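Long-range contacts in universal stress protein (Pseudomonas aeruginosa UCBPP-PA14, PDB 7MQ5), which is of unknown function but, as a putative universal stress protein, probably takes part in the bacterial stress response: residues V13-D17 with V42-R47; A225-P230 with N258-V263; K127-P131 with L236-V240; L138-D142 with H154-I158; L116-P122 with L272-P276. All coordinates share one frame; numbering follows the deposited sequence. Where two conformers were deposited one is given.

Interaction 1: V13-D17 with V42-R47; sequences VIEPD and VCEKRR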
# COMPACT_ATOMS: atom_id res chain seq x y z
N VAL A 13 10.13 -7.62 4.31
CA VAL A 13 11.42 -7.04 4.74
C VAL A 13 11.53 -7.21 6.26
O VAL A 13 10.70 -6.65 6.99
CB VAL A 13 11.53 -5.58 4.31
CG1 VAL A 13 12.85 -4.98 4.78
CG2 VAL A 13 11.39 -5.46 2.80
N ILE A 14 12.53 -7.96 6.69
CA ILE A 14 12.78 -8.29 8.12
C ILE A 14 13.91 -7.41 8.64
O ILE A 14 14.99 -7.42 8.04
CB ILE A 14 13.13 -9.79 8.28
CG1 ILE A 14 12.02 -10.71 7.78
CG2 ILE A 14 13.52 -10.10 9.72
CD1 ILE A 14 10.72 -10.62 8.55
N GLU A 15 13.66 -6.68 9.72
CA GLU A 15 14.71 -5.86 10.38
C GLU A 15 15.41 -6.71 11.43
O GLU A 15 14.77 -7.46 12.16
CB GLU A 15 14.12 -4.64 11.09
CG GLU A 15 13.59 -3.57 10.17
CD GLU A 15 14.63 -2.64 9.54
OE1 GLU A 15 15.80 -2.69 9.96
OE2 GLU A 15 14.24 -1.85 8.67
N PRO A 16 16.75 -6.64 11.52
CA PRO A 16 17.45 -7.39 12.57
C PRO A 16 17.50 -6.78 13.98
O PRO A 16 17.65 -7.55 14.94
CB PRO A 16 18.88 -7.47 12.02
CG PRO A 16 19.02 -6.26 11.11
CD PRO A 16 17.65 -6.07 10.50
N ASP A 17 17.32 -5.46 14.12
CA ASP A 17 17.61 -4.81 15.44
C ASP A 17 16.45 -3.98 16.00
O ASP A 17 16.67 -3.30 17.02
CB ASP A 17 18.86 -3.93 15.30
CG ASP A 17 20.11 -4.69 14.85
OD1 ASP A 17 20.37 -5.77 15.41
OD2 ASP A 17 20.78 -4.20 13.92
N VAL A 42 16.42 -10.25 4.72
CA VAL A 42 17.22 -9.33 5.57
C VAL A 42 18.22 -8.64 4.64
O VAL A 42 18.96 -9.34 3.94
CB VAL A 42 17.93 -10.05 6.73
CG1 VAL A 42 18.86 -9.09 7.45
CG2 VAL A 42 16.93 -10.66 7.69
N CYS A 43 18.23 -7.31 4.65
CA CYS A 43 19.13 -6.51 3.80
C CYS A 43 20.33 -6.07 4.63
O CYS A 43 20.23 -5.06 5.35
CB CYS A 43 18.41 -5.30 3.23
SG CYS A 43 16.96 -5.74 2.25
N GLU A 44 21.42 -6.83 4.55
CA GLU A 44 22.63 -6.51 5.34
C GLU A 44 23.80 -7.33 4.79
O GLU A 44 23.57 -8.46 4.34
CB GLU A 44 22.43 -6.87 6.82
CG GLU A 44 23.62 -6.51 7.69
CD GLU A 44 23.48 -6.83 9.16
OE1 GLU A 44 22.35 -6.75 9.69
OE2 GLU A 44 24.52 -7.13 9.80
N LYS A 45 25.00 -6.76 4.87
CA LYS A 45 26.21 -7.48 4.43
C LYS A 45 26.96 -8.10 5.61
O LYS A 45 27.39 -9.26 5.49
CB LYS A 45 27.16 -6.51 3.71
CG LYS A 45 28.43 -7.13 3.17
CD LYS A 45 29.34 -6.15 2.46
CE LYS A 45 29.99 -5.15 3.39
NZ LYS A 45 30.93 -4.25 2.67
N ARG A 46 27.07 -7.38 6.73
CA ARG A 46 28.07 -7.80 7.76
C ARG A 46 27.70 -9.08 8.53
O ARG A 46 28.49 -10.06 8.48
CB ARG A 46 28.32 -6.67 8.76
CG ARG A 46 29.30 -7.06 9.86
CD ARG A 46 29.70 -5.90 10.74
NE ARG A 46 28.58 -5.35 11.48
CZ ARG A 46 28.26 -5.62 12.74
NH1 ARG A 46 28.99 -6.46 13.46
NH2 ARG A 46 27.20 -5.05 13.28
N ARG A 47 26.63 -9.05 9.32
CA ARG A 47 26.37 -10.21 10.22
C ARG A 47 25.74 -11.37 9.45
O ARG A 47 24.98 -11.13 8.51
CB ARG A 47 25.50 -9.78 11.39
CG ARG A 47 26.17 -8.76 12.30
CD ARG A 47 25.21 -8.17 13.30
NE ARG A 47 24.16 -7.43 12.61
CZ ARG A 47 23.15 -6.81 13.21
NH1 ARG A 47 22.25 -6.16 12.50
NH2 ARG A 47 23.04 -6.84 14.52
O HOH W 1 16.39 -5.83 6.20

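Interaction 2: A225-P230 with N258-V263; sequences ADVLIP and NTAEVV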
# COMPACT_ATOMS: atom_id res chain seq x y z
N ALA A 225 -7.23 17.14 -1.78
CA ALA A 225 -7.15 15.70 -1.43
C ALA A 225 -6.00 15.44 -0.45
O ALA A 225 -6.12 14.53 0.40
CB ALA A 225 -6.98 14.87 -2.68
N ASP A 226 -4.93 16.23 -0.55
CA ASP A 226 -3.75 16.04 0.33
C ASP A 226 -4.12 16.31 1.79
O ASP A 226 -3.38 15.86 2.68
CB ASP A 226 -2.57 16.91 -0.11
CG ASP A 226 -2.81 18.41 -0.04
OD1 ASP A 226 -3.91 18.83 -0.41
OD2 ASP A 226 -1.89 19.14 0.38
N VAL A 227 -5.18 17.07 2.08
CA VAL A 227 -5.55 17.23 3.52
C VAL A 227 -6.83 16.44 3.80
O VAL A 227 -7.01 15.98 4.95
CB VAL A 227 -5.70 18.71 3.94
CG1 VAL A 227 -4.43 19.49 3.67
CG2 VAL A 227 -6.90 19.38 3.28
N LEU A 228 -7.67 16.22 2.79
CA LEU A 228 -8.95 15.52 3.06
C LEU A 228 -8.71 14.03 3.34
O LEU A 228 -9.39 13.49 4.24
CB LEU A 228 -9.90 15.71 1.87
CG LEU A 228 -10.43 17.14 1.69
CD1 LEU A 228 -11.31 17.24 0.46
CD2 LEU A 228 -11.18 17.60 2.93
N ILE A 229 -7.77 13.40 2.64
CA ILE A 229 -7.52 11.95 2.83
C ILE A 229 -7.03 11.73 4.27
O ILE A 229 -7.60 10.92 4.99
CB ILE A 229 -6.61 11.36 1.74
CG1 ILE A 229 -7.33 11.36 0.38
CG2 ILE A 229 -6.13 9.97 2.13
CD1 ILE A 229 -6.41 11.18 -0.80
N PRO A 230 -5.99 12.44 4.76
CA PRO A 230 -5.58 12.24 6.15
C PRO A 230 -6.67 12.62 7.17
O PRO A 230 -6.76 12.00 8.22
CB PRO A 230 -4.32 13.10 6.29
CG PRO A 230 -3.79 13.22 4.88
CD PRO A 230 -5.03 13.27 4.00
N ASN A 258 1.91 14.88 -6.07
CA ASN A 258 1.85 15.65 -4.80
C ASN A 258 0.88 15.04 -3.79
O ASN A 258 1.21 15.01 -2.59
CB ASN A 258 1.43 17.10 -5.03
CG ASN A 258 1.46 17.91 -3.75
OD1 ASN A 258 2.54 18.19 -3.21
ND2 ASN A 258 0.29 18.28 -3.24
N THR A 259 -0.30 14.59 -4.23
CA THR A 259 -1.26 14.08 -3.22
C THR A 259 -0.64 12.90 -2.47
O THR A 259 -0.65 12.90 -1.23
CB THR A 259 -2.61 13.69 -3.84
OG1 THR A 259 -3.20 14.89 -4.35
CG2 THR A 259 -3.56 13.05 -2.85
N ALA A 260 -0.15 11.91 -3.21
CA ALA A 260 0.41 10.72 -2.54
C ALA A 260 1.65 11.11 -1.71
O ALA A 260 1.82 10.53 -0.63
CB ALA A 260 0.70 9.63 -3.54
N GLU A 261 2.46 12.06 -2.18
CA GLU A 261 3.66 12.46 -1.40
C GLU A 261 3.22 12.99 -0.02
O GLU A 261 3.73 12.52 1.02
CB GLU A 261 4.45 13.54 -2.13
CG GLU A 261 5.24 13.02 -3.32
CD GLU A 261 6.02 14.09 -4.06
OE1 GLU A 261 5.80 15.28 -3.78
OE2 GLU A 261 6.85 13.72 -4.90
N VAL A 262 2.27 13.92 -0.02
CA VAL A 262 1.83 14.52 1.26
C VAL A 262 1.13 13.47 2.13
O VAL A 262 1.44 13.37 3.32
CB VAL A 262 0.92 15.74 1.01
CG1 VAL A 262 0.34 16.28 2.32
CG2 VAL A 262 1.66 16.84 0.26
N VAL A 263 0.21 12.70 1.55
CA VAL A 263 -0.55 11.70 2.35
C VAL A 263 0.41 10.67 2.98
O VAL A 263 0.26 10.33 4.16
CB VAL A 263 -1.63 11.06 1.45
CG1 VAL A 263 -2.29 9.85 2.08
CG2 VAL A 263 -2.66 12.10 1.04
O HOH W 2 0.19 20.09 -0.80

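Interaction 3: K127-P131 with L236-V240; sequences KTARP and LDAVV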
# COMPACT_ATOMS: atom_id res chain seq x y z
N LYS A 127 2.79 1.50 9.28
CA LYS A 127 3.11 2.70 10.08
C LYS A 127 2.51 2.64 11.48
O LYS A 127 2.82 3.54 12.28
CB LYS A 127 2.62 3.97 9.37
CG LYS A 127 3.19 4.18 7.97
CD LYS A 127 2.86 5.53 7.37
CE LYS A 127 3.72 6.63 7.94
NZ LYS A 127 3.35 7.96 7.40
N THR A 128 1.66 1.66 11.77
CA THR A 128 1.02 1.56 13.10
C THR A 128 1.21 0.14 13.63
O THR A 128 1.33 -0.78 12.81
CB THR A 128 -0.46 1.95 13.06
OG1 THR A 128 -0.99 1.88 14.39
CG2 THR A 128 -1.29 1.07 12.15
N ALA A 129 1.24 -0.01 14.95
CA ALA A 129 1.32 -1.35 15.56
C ALA A 129 -0.08 -1.89 15.83
O ALA A 129 -0.19 -3.06 16.25
CB ALA A 129 2.12 -1.30 16.83
N ARG A 130 -1.11 -1.08 15.61
CA ARG A 130 -2.49 -1.57 15.86
C ARG A 130 -2.78 -2.78 14.99
O ARG A 130 -2.41 -2.80 13.82
CB ARG A 130 -3.51 -0.47 15.57
CG ARG A 130 -3.47 0.69 16.55
CD ARG A 130 -4.48 1.72 16.09
NE ARG A 130 -3.97 2.48 14.94
CZ ARG A 130 -4.71 2.93 13.93
NH1 ARG A 130 -5.99 2.61 13.85
NH2 ARG A 130 -4.15 3.63 12.97
N PRO A 131 -3.47 -3.82 15.50
CA PRO A 131 -3.85 -4.95 14.67
C PRO A 131 -4.86 -4.53 13.59
O PRO A 131 -5.64 -3.63 13.80
CB PRO A 131 -4.49 -5.94 15.66
CG PRO A 131 -4.95 -5.07 16.80
CD PRO A 131 -3.92 -3.97 16.90
N LEU A 236 -11.76 8.35 11.24
CA LEU A 236 -12.17 6.92 11.28
C LEU A 236 -11.18 6.09 12.11
O LEU A 236 -11.45 4.90 12.33
CB LEU A 236 -12.19 6.35 9.86
CG LEU A 236 -13.25 6.91 8.92
CD1 LEU A 236 -13.05 6.37 7.51
CD2 LEU A 236 -14.65 6.59 9.42
N ASP A 237 -10.04 6.68 12.49
CA ASP A 237 -8.95 5.89 13.13
C ASP A 237 -8.62 4.72 12.19
O ASP A 237 -8.41 3.58 12.68
CB ASP A 237 -9.31 5.44 14.55
CG ASP A 237 -8.12 5.02 15.39
OD1 ASP A 237 -6.98 5.40 15.05
OD2 ASP A 237 -8.34 4.33 16.41
N ALA A 238 -8.55 4.98 10.88
CA ALA A 238 -8.27 3.89 9.91
C ALA A 238 -6.95 3.20 10.26
O ALA A 238 -5.97 3.90 10.61
CB ALA A 238 -8.23 4.45 8.50
N VAL A 239 -6.91 1.89 10.08
CA VAL A 239 -5.67 1.11 10.35
C VAL A 239 -4.91 0.87 9.04
O VAL A 239 -3.68 0.69 9.10
CB VAL A 239 -6.02 -0.18 11.12
CG1 VAL A 239 -6.81 -1.18 10.29
CG2 VAL A 239 -4.77 -0.80 11.72
N VAL A 240 -5.60 0.90 7.90
CA VAL A 240 -4.97 0.80 6.56
C VAL A 240 -5.64 1.83 5.66
O VAL A 240 -6.88 1.90 5.69
CB VAL A 240 -5.11 -0.59 5.91
CG1 VAL A 240 -4.50 -0.62 4.52
CG2 VAL A 240 -4.55 -1.69 6.78

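Interaction 4: L138-D142 with H154-I158; sequences LAAVD and HAGII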
# COMPACT_ATOMS: atom_id res chain seq x y z
N LEU A 138 -9.57 2.23 4.71
CA LEU A 138 -9.98 3.42 3.94
C LEU A 138 -9.40 3.35 2.53
O LEU A 138 -8.19 3.20 2.39
CB LEU A 138 -9.50 4.68 4.65
CG LEU A 138 -9.85 5.99 3.96
CD1 LEU A 138 -11.36 6.18 3.85
CD2 LEU A 138 -9.20 7.14 4.72
N ALA A 139 -10.25 3.46 1.52
CA ALA A 139 -9.82 3.54 0.11
C ALA A 139 -9.92 5.00 -0.35
O ALA A 139 -10.98 5.61 -0.12
CB ALA A 139 -10.68 2.65 -0.75
N ALA A 140 -8.89 5.54 -1.00
CA ALA A 140 -8.91 6.92 -1.50
C ALA A 140 -9.07 6.92 -3.02
O ALA A 140 -8.24 6.33 -3.72
CB ALA A 140 -7.64 7.65 -1.10
N VAL A 141 -10.13 7.55 -3.51
CA VAL A 141 -10.40 7.66 -4.96
C VAL A 141 -10.83 9.11 -5.29
O VAL A 141 -10.85 9.97 -4.37
CB VAL A 141 -11.49 6.65 -5.37
CG1 VAL A 141 -11.07 5.22 -5.07
CG2 VAL A 141 -12.82 6.99 -4.71
N ASP A 142 -11.03 9.39 -6.57
CA ASP A 142 -11.64 10.68 -7.00
C ASP A 142 -12.75 10.30 -7.97
O ASP A 142 -12.46 10.08 -9.15
CB ASP A 142 -10.64 11.67 -7.60
CG ASP A 142 -11.27 13.00 -8.02
OD1 ASP A 142 -12.51 13.12 -7.95
OD2 ASP A 142 -10.51 13.91 -8.41
N HIS A 154 -8.89 3.09 -9.88
CA HIS A 154 -9.92 3.02 -8.81
C HIS A 154 -10.37 1.57 -8.60
O HIS A 154 -10.57 1.19 -7.43
CB HIS A 154 -11.11 3.93 -9.13
CG HIS A 154 -10.77 5.37 -9.15
ND1 HIS A 154 -11.52 6.29 -9.85
CD2 HIS A 154 -9.74 6.05 -8.62
CE1 HIS A 154 -10.99 7.49 -9.70
NE2 HIS A 154 -9.90 7.37 -8.95
N ALA A 155 -10.56 0.81 -9.68
CA ALA A 155 -10.99 -0.59 -9.52
C ALA A 155 -9.93 -1.35 -8.71
O ALA A 155 -10.32 -2.16 -7.84
CB ALA A 155 -11.21 -1.22 -10.88
N GLY A 156 -8.64 -1.07 -8.94
CA GLY A 156 -7.58 -1.77 -8.19
C GLY A 156 -7.55 -1.34 -6.73
O GLY A 156 -7.37 -2.20 -5.83
N ILE A 157 -7.73 -0.05 -6.48
CA ILE A 157 -7.74 0.47 -5.09
C ILE A 157 -8.90 -0.19 -4.33
O ILE A 157 -8.68 -0.70 -3.22
CB ILE A 157 -7.87 2.00 -5.11
CG1 ILE A 157 -6.59 2.66 -5.63
CG2 ILE A 157 -8.28 2.55 -3.75
CD1 ILE A 157 -6.78 4.09 -6.08
N ILE A 158 -10.07 -0.28 -4.95
CA ILE A 158 -11.25 -0.88 -4.26
C ILE A 158 -11.06 -2.40 -4.13
O ILE A 158 -11.43 -2.95 -3.08
CB ILE A 158 -12.56 -0.53 -4.99
CG1 ILE A 158 -12.83 0.97 -4.99
CG2 ILE A 158 -13.72 -1.31 -4.40
CD1 ILE A 158 -12.92 1.60 -3.62

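Interaction 5: L116-P122 with L272-P276; sequences LRFAPCP and LVLKP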
# COMPACT_ATOMS: atom_id res chain seq x y z
N LEU A 116 9.32 3.25 -2.78
CA LEU A 116 7.95 3.50 -3.30
C LEU A 116 7.97 3.99 -4.75
O LEU A 116 7.07 3.65 -5.51
CB LEU A 116 7.25 4.53 -2.42
CG LEU A 116 6.88 4.03 -1.03
CD1 LEU A 116 6.31 5.16 -0.20
CD2 LEU A 116 5.90 2.87 -1.10
N ARG A 117 8.97 4.79 -5.11
CA ARG A 117 9.07 5.33 -6.48
C ARG A 117 9.30 4.20 -7.49
O ARG A 117 8.53 4.10 -8.47
CB ARG A 117 10.21 6.35 -6.50
CG ARG A 117 10.46 7.01 -7.84
CD ARG A 117 11.38 8.20 -7.66
NE ARG A 117 10.83 9.17 -6.71
CZ ARG A 117 11.31 9.44 -5.49
NH1 ARG A 117 12.41 8.87 -5.04
NH2 ARG A 117 10.69 10.34 -4.74
N PHE A 118 10.25 3.31 -7.18
CA PHE A 118 10.71 2.33 -8.20
C PHE A 118 10.09 0.95 -8.08
O PHE A 118 10.28 0.17 -9.03
CB PHE A 118 12.24 2.28 -8.18
CG PHE A 118 12.85 3.56 -8.69
CD1 PHE A 118 12.74 3.91 -10.02
CD2 PHE A 118 13.50 4.43 -7.82
CE1 PHE A 118 13.28 5.11 -10.50
CE2 PHE A 118 14.03 5.62 -8.30
CZ PHE A 118 13.92 5.96 -9.63
N ALA A 119 9.39 0.63 -7.00
CA ALA A 119 8.87 -0.75 -6.89
C ALA A 119 7.86 -1.03 -7.99
O ALA A 119 6.87 -0.31 -8.12
CB ALA A 119 8.25 -0.96 -5.54
N PRO A 120 8.04 -2.13 -8.76
CA PRO A 120 7.10 -2.45 -9.84
C PRO A 120 5.95 -3.35 -9.38
O PRO A 120 5.53 -4.24 -10.09
CB PRO A 120 8.01 -3.13 -10.86
CG PRO A 120 8.99 -3.88 -10.00
CD PRO A 120 9.24 -2.99 -8.80
N CYS A 121 5.46 -3.08 -8.18
CA CYS A 121 4.37 -3.87 -7.58
C CYS A 121 3.80 -3.07 -6.42
O CYS A 121 4.41 -2.08 -5.99
CB CYS A 121 4.87 -5.21 -7.07
SG CYS A 121 6.14 -5.11 -5.77
N PRO A 122 2.64 -3.48 -5.87
CA PRO A 122 2.10 -2.88 -4.66
C PRO A 122 3.11 -2.92 -3.50
O PRO A 122 3.84 -3.91 -3.34
CB PRO A 122 0.87 -3.75 -4.36
CG PRO A 122 0.42 -4.22 -5.73
CD PRO A 122 1.71 -4.46 -6.47
N LEU A 272 -1.14 1.16 1.78
CA LEU A 272 -0.91 0.29 0.61
C LEU A 272 -0.86 1.21 -0.61
O LEU A 272 -1.87 1.90 -0.88
CB LEU A 272 -2.02 -0.75 0.48
CG LEU A 272 -1.89 -1.67 -0.73
CD1 LEU A 272 -0.62 -2.50 -0.66
CD2 LEU A 272 -3.10 -2.56 -0.89
N VAL A 273 0.27 1.23 -1.28
CA VAL A 273 0.51 2.14 -2.43
C VAL A 273 0.44 1.35 -3.74
O VAL A 273 1.25 0.43 -3.95
CB VAL A 273 1.87 2.83 -2.27
CG1 VAL A 273 2.13 3.77 -3.43
CG2 VAL A 273 1.96 3.56 -0.94
N LEU A 274 -0.54 1.70 -4.56
CA LEU A 274 -0.75 1.08 -5.88
C LEU A 274 -0.35 2.08 -6.97
O LEU A 274 -0.42 3.29 -6.73
CB LEU A 274 -2.22 0.69 -6.03
CG LEU A 274 -2.76 -0.21 -4.92
CD1 LEU A 274 -4.23 -0.50 -5.14
CD2 LEU A 274 -1.97 -1.50 -4.83
N LYS A 275 0.04 1.56 -8.12
CA LYS A 275 0.41 2.41 -9.27
C LYS A 275 -0.43 2.02 -10.47
O LYS A 275 -0.90 0.89 -10.56
CB LYS A 275 1.89 2.28 -9.62
CG LYS A 275 2.85 2.62 -8.49
CD LYS A 275 4.28 2.65 -8.96
CE LYS A 275 5.28 3.03 -7.89
NZ LYS A 275 5.59 1.94 -6.94
N PRO A 276 -0.63 2.95 -11.43
CA PRO A 276 -1.33 2.63 -12.66
C PRO A 276 -0.63 1.49 -13.41
O PRO A 276 0.59 1.39 -13.37
CB PRO A 276 -1.25 3.92 -13.49
CG PRO A 276 -1.08 5.01 -12.46
CD PRO A 276 -0.24 4.37 -11.37
O HOH W 3 3.58 0.50 -5.55

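Interaction 1: V13-D17 with V42-R47
A salt-bridge network of Asp17, Arg47 and Glu44 joins the two loops that leave neighbouring parallel strands 9-13 and 37-43, at the C-terminal ends of these strands in an alpha/beta fold. The Arg47 guanidinium lies at its centre and uses two of its edges. End-on, Arg47 NH1 reaches Asp17 OD2 at 2.8 Å and NH2 reaches Asp17 OD1 at 3.0 Å, one nitrogen to each oxygen, although the carboxylate is turned 41° out of the guanidinium plane. Side-on, NE and NH1 of Arg47 grip the Glu44 carboxylate, the nearly straight bond from NE to Glu44 OE2 measuring 2.8 Å. Glu44 OE2 also accepts from the backbone N of Arg47, from the anti side but well out of the carboxylate plane, and Glu44 OE1 has a further partner in His49 NE2. With its chain extended, Glu44 thus fixes the rotation of the arginine that meets Asp17, and the shared cation probably eases the closeness of the two carboxylates. Pro16 lies across the arginine at about a right angle, its CG 3.5 Å from Arg47 NH1. Nearer the strands the contact becomes apolar, with Ile14 CB 3.9 Å from Val42 CG2. Beside this pair a water bridges the two backbones, donating to Ile14 O at 2.8 Å and accepting from Cys43 N at 2.8 Å.

Interaction 2: A225-P230 with N258-V263
Asp226 meets helix 258-264 with its CB and with OD2. Its CB rests 3.8 Å from Val262 CG1. From there CG turns into the position between the backbone N and the carbonyl carbon (chi1 63°), which carries the carboxylate out along the rim of the interface. Asp226 OD2 still passes 4.1 Å from Val262 CG1, and it ends on a water that donates to it at 2.6 Å. The same water accepts from Asn258 ND2 at 3.0 Å, so the two polar side chains are linked through solvent, and no hydrogen bond runs directly between the segments.

Behind this polar rim the packing is apolar. Val263 spreads its two methyls over the last residues of 225-230: CG1 meets Ile229 CG2 at 3.8 Å, while CG2 lies 4.0 Å from Pro230 CD. A turn earlier, the methyl of Thr259 takes the corresponding place, with CG2 lying 3.9 Å from Ala225 CB and also against Ile229 CD1. Ala225 and Ile229 also touch strand 171-178, so helix 225-236 packs on the sheet as well as on its neighbour. The helix segments approach to 8.6 Å between axes at a signed crossing angle of -42°. Each helix is the connection between two parallel strands, and such side-by-side packing of helices on one face of a parallel sheet is typical of the Rossmann-like alpha/beta fold of the HUP clan.

Interaction 3: K127-P131 with L236-V240
Two torsions bring the Arg130 guanidinium to Asp237 and Ala238: chi1 of -69° sets CG beside the backbone N, and a bend at chi3 (-76°) folds the otherwise extended chain over Thr128. An ST turn underlies this shape, because Thr128 OG1 accepts from the backbone N of Arg130 and also from its NE. On the other side, Asp237 is the positive-phi residue of the Schellman motif that ends helix 225-236, and Arg130 bonds to the carbonyls of Asp237 and Ala238 that follow the helix end. Arg130 NH1 donates to Asp237 O at 2.9 Å in a distinctly bent bond, whereas Arg130 NH2 reaches Ala238 O at 3.0 Å more directly, with the oxygen close to the guanidinium plane. Both donors stand above the planes of the carbonyls they meet. The Asp237 carboxylate lies over one face of the guanidinium, nearly parallel to it (7°), with Asp237 OD1 3.2 Å from Arg130 NH1; this is a pairing of charges, and no N-H points at the oxygen. On the opposite face lies Val239 CG2, displaced toward the rim. The loop carrying Arg130 connects strands 123-126 and 136-141, so these bonds fasten the link between the two halves of the sheet to the end of a helix in the second half. Thr128 CG2 packs 4.0 Å from Val239 CG2, and that same valine methyl lies 3.6 Å from Pro131 O.

Interaction 4: L138-D142 with H154-I158
Val141 and His154 form the aromatic part of the contact. Val141 CB stands over one face of the imidazole, 4.0 Å from the ring centroid and 22° off the normal, in a CH-pi contact displaced toward the rim, so that His154 CD2 is the nearest ring atom at 3.7 Å. With chi1 of -65°, the His154 CG lies beside the backbone N, and the ring extends along the end of the strand past Val141 to Asp142.

Apolar contacts continue toward the start of the strand. The side chains of Val141 and Ile157 slide past each other in opposite directions, with Val141 CG1 4.1 Å from Ile157 CG2, and the same isoleucine methyl reaches Ala139 CB at 3.8 Å. Ile157 CD1 leans against the backbone instead, 3.6 Å from Ala140 O. Alternate residues Ala139 and Val141 thus face the helix, while Ala140 between them points to the other side of the sheet, where Ile229 covers it. Strand 136-141 and helix 148-167 are the first two elements of a beta-alpha-beta unit completed by strand 171-178; segments 138-141 and 154-158 run almost antiparallel (174°), their axes 8.4 Å apart.

At the strand end the histidine meets backbone: Asp142 O comes within 3.0 Å of the ring carbon His154 CE1, oblique to the ring. The Asp142 carboxylate turns elsewhere, its OD1 accepting from Gly144 N and His178 ND1.

Interaction 5: L116-P122 with L272-P276
Lys275 reaches across to the end of helix 110-118, running nearly straight until a bend at chi4 (77°) turns NZ in among the carbonyls of Leu116 and Ala119. Lys275 NZ donates to Leu116 O at 2.7 Å, tilted 21° from that carbonyl plane, and to Ala119 O at 2.8 Å, here in the carbonyl plane and on a lone pair. Lys275 CE lies 3.0 Å from Leu116 O and also near Arg117 O. A water, accepting from Lys275 NZ at 2.8 Å, completes the grip and passes it on, since it donates in turn to Cys121 O and Val273 O. The buried charge is therefore met by three oxygens, and the carbonyl-rich helix end, carrying the negative end of the helix dipole, probably favours it.

Around this polar core the side chains cross. Leu116 and Val273 meet at about a right angle, CD2 of the leucine against CG2 of the valine at 4.0 Å. Pro122 and Leu274 pass at a slant, with Pro122 CB and CG each 3.7 Å from Leu274 CD2. Pro122 also brings its CA close to Val273 O in a CA-H...O contact of 3.5 Å. Just beyond, strand 123-126 pairs antiparallel with strand 270-274, the one antiparallel neighbour pair in the sheet. The arrangement belongs to this central seam, where two parallel five-stranded halves of Rossmann-like alpha/beta topology are joined edge to edge.

The five contacts spread along one ten-stranded mixed sheet. Interaction 1 stands apart in the first half, its centre about 34 Å from that of interaction 4, on the opposite side of the chain's centre, and it closes before the others open. Interaction 5 pairs residues 150 positions apart, at the antiparallel junction of the halves, and its span encloses interactions 2, 3 and 4. These lie close together: interactions 2 and 4 share packing of Ile229 on Ala140, on the sheet face away from helix 148-167, interactions 3 and 4 meet where strands 136-141 and 240-244 pair, and Leu274 of interaction 5 touches the helix of interaction 4. Interaction 4 thus touches interactions 2, 3 and 5, which do not touch one another.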